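Local coordinates for HTH cro/C1-type domain-containing protein (Pseudomonas aeruginosa PAO1, PDB 7CSY) that probably acts as a DNA-binding protein of the Cro/C1-type helix-turn-helix family and is seen here bound to DNA, at residues L34-P39 with A53-R58. Sequence-based numbering, arbitrary orientation.
Sequences LKVSAP and ADMAIR. With nucleotides of chain E.
One face of the R58 guanidinium is covered by CG1 of V36, while the L34 carbonyl oxygen and the D54 carboxylate lie at its edge. The methyl also packs against the arginine stem, CG1 of V36 lying 3.5 Å from CD of R58, an apolar cover that suits a planar cation whose N-H groups point outward in its plane, leaving a face that a methyl can cover. NH1 of R58 donates to O of L34 at 2.7 Å; it meets the oxygen almost head-on, but the oxygen sits 23° out of the guanidinium plane and the N-H is bent to 137°. The straighter bond is the salt bridge one turn back along helix 53-62, from NE of R58 to OD1 of D54 at 2.8 Å; OD1 lies in the guanidinium plane, while NE comes to its syn side, tilted from the carboxylate plane. An arm extended from CG to NE carries the group to the end of helix 27-34, where K35, with positive phi, closes a Schellman motif. NH1 also forms a salt bridge with E93 of the second subunit, whose backbone oxygen takes NZ of K35.

Next to this, L34 and M55 cross at about a right angle, with CD1 of L34 4.0 Å from SD of M55. The flexible thioether bends at chi2 and again at chi3 (36°), which together bring its CE to CG1 of V36. Beyond V36 the turn meets DNA: N and OG of S37, at the N-cap of helix 38-45, both donate to OP2 of DG23, OG at 2.7 Å, and CG of P39 approaches O4 of DT24 at 3.2 Å. Within the helix-turn-helix domain, R58 thus ties the turn before the probable recognition helix to helix 53-62 and the partner subunit, and its flanking carboxylates probably offset its buried charge.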
# COMPACT_ATOMS: atom_id res chain seq x y z
N LEU B 34 9.82 4.49 29.44
CA LEU B 34 9.24 4.74 28.12
C LEU B 34 8.03 3.86 27.80
O LEU B 34 7.41 4.07 26.76
CB LEU B 34 10.31 4.55 27.04
CG LEU B 34 11.62 5.35 27.04
CD1 LEU B 34 12.41 5.08 25.74
CD2 LEU B 34 11.37 6.82 27.26
N LYS B 35 7.69 2.89 28.67
CA LYS B 35 6.66 1.87 28.41
C LYS B 35 6.94 1.07 27.14
O LYS B 35 6.03 0.78 26.36
CB LYS B 35 5.25 2.47 28.37
CG LYS B 35 4.90 3.36 29.56
CD LYS B 35 5.21 2.69 30.90
CE LYS B 35 4.84 3.60 32.07
NZ LYS B 35 3.35 3.84 32.14
N VAL B 36 8.19 0.68 26.92
CA VAL B 36 8.52 -0.25 25.84
C VAL B 36 9.29 -1.42 26.44
O VAL B 36 9.84 -1.34 27.53
CB VAL B 36 9.31 0.42 24.69
CG1 VAL B 36 8.49 1.55 24.06
CG2 VAL B 36 10.66 0.94 25.15
N SER B 37 9.31 -2.52 25.70
CA SER B 37 10.04 -3.70 26.15
C SER B 37 11.53 -3.41 26.25
O SER B 37 12.09 -2.60 25.51
CB SER B 37 9.82 -4.87 25.19
OG SER B 37 10.41 -4.60 23.93
N ALA B 38 12.18 -4.08 27.20
CA ALA B 38 13.61 -3.90 27.43
C ALA B 38 14.48 -4.07 26.18
O ALA B 38 15.43 -3.29 26.02
CB ALA B 38 14.08 -4.87 28.52
N PRO B 39 14.24 -5.04 25.27
CA PRO B 39 15.14 -5.15 24.11
C PRO B 39 15.07 -3.95 23.20
O PRO B 39 16.02 -3.69 22.45
CB PRO B 39 14.66 -6.43 23.39
CG PRO B 39 13.86 -7.16 24.40
CD PRO B 39 13.22 -6.10 25.25
N ALA B 53 10.10 6.38 14.53
CA ALA B 53 9.41 7.64 14.79
C ALA B 53 8.70 7.61 16.14
O ALA B 53 8.71 8.61 16.88
CB ALA B 53 8.42 7.95 13.66
N ASP B 54 8.07 6.48 16.48
CA ASP B 54 7.49 6.30 17.81
C ASP B 54 8.54 6.46 18.91
O ASP B 54 8.32 7.13 19.93
CB ASP B 54 6.83 4.93 17.87
CG ASP B 54 6.25 4.61 19.24
OD1 ASP B 54 6.97 4.02 20.10
OD2 ASP B 54 5.06 4.94 19.45
N MET B 55 9.71 5.84 18.74
CA MET B 55 10.72 5.93 19.78
C MET B 55 11.27 7.35 19.90
O MET B 55 11.57 7.80 21.01
CB MET B 55 11.83 4.91 19.53
CG MET B 55 12.68 4.60 20.77
SD MET B 55 11.72 3.79 22.06
CE MET B 55 10.69 2.80 20.98
N ALA B 56 11.38 8.07 18.78
CA ALA B 56 11.78 9.47 18.88
C ALA B 56 10.78 10.29 19.69
O ALA B 56 11.17 11.24 20.39
CB ALA B 56 11.95 10.04 17.48
N ILE B 57 9.50 9.93 19.66
CA ILE B 57 8.52 10.69 20.42
C ILE B 57 8.67 10.37 21.90
O ILE B 57 8.68 11.28 22.74
CB ILE B 57 7.09 10.42 19.91
CG1 ILE B 57 6.94 11.01 18.51
CG2 ILE B 57 6.08 11.03 20.84
CD1 ILE B 57 5.72 10.48 17.70
N ARG B 58 8.81 9.09 22.24
CA ARG B 58 9.06 8.69 23.63
C ARG B 58 10.31 9.36 24.18
O ARG B 58 10.29 9.95 25.26
CB ARG B 58 9.16 7.17 23.72
CG ARG B 58 7.86 6.49 23.42
CD ARG B 58 7.94 4.98 23.44
NE ARG B 58 6.73 4.48 22.83
CZ ARG B 58 5.61 4.22 23.48
NH1 ARG B 58 5.57 4.37 24.79
NH2 ARG B 58 4.54 3.82 22.83
P DG E 23 7.44 -2.91 22.29
OP1 DG E 23 6.43 -2.05 22.95
OP2 DG E 23 8.87 -2.78 22.67
O5' DG E 23 7.00 -4.43 22.45
C5' DG E 23 5.74 -4.85 21.91
C4' DG E 23 5.46 -6.32 22.22
O4' DG E 23 6.33 -7.16 21.43
C3' DG E 23 5.67 -6.72 23.68
O3' DG E 23 4.62 -7.58 24.09
C2' DG E 23 7.03 -7.43 23.66
C1' DG E 23 7.05 -8.05 22.27
N9 DG E 23 8.39 -8.17 21.71
C8 DG E 23 9.34 -7.18 21.63
N7 DG E 23 10.45 -7.56 21.04
C5 DG E 23 10.22 -8.89 20.71
C6 DG E 23 11.07 -9.81 20.06
O6 DG E 23 12.23 -9.64 19.65
N1 DG E 23 10.46 -11.06 19.92
C2 DG E 23 9.19 -11.37 20.35
N2 DG E 23 8.78 -12.62 20.12
N3 DG E 23 8.38 -10.51 20.97
C4 DG E 23 8.96 -9.29 21.11
P DT E 24 4.55 -8.17 25.59
OP1 DT E 24 3.12 -8.28 25.95
OP2 DT E 24 5.49 -7.41 26.45
O5' DT E 24 5.16 -9.64 25.46
C5' DT E 24 4.70 -10.51 24.46
C4' DT E 24 5.48 -11.80 24.52
O4' DT E 24 6.75 -11.65 23.85
C3' DT E 24 5.79 -12.33 25.93
O3' DT E 24 5.34 -13.67 26.00
C2' DT E 24 7.32 -12.23 26.03
C1' DT E 24 7.74 -12.35 24.58
N1 DT E 24 9.00 -11.71 24.26
C2 DT E 24 9.94 -12.38 23.52
O2 DT E 24 9.80 -13.52 23.16
N3 DT E 24 11.05 -11.66 23.22
C4 DT E 24 11.32 -10.36 23.59
O4 DT E 24 12.37 -9.80 23.29
C5 DT E 24 10.28 -9.70 24.34
C7 DT E 24 10.46 -8.28 24.79
C6 DT E 24 9.18 -10.39 24.63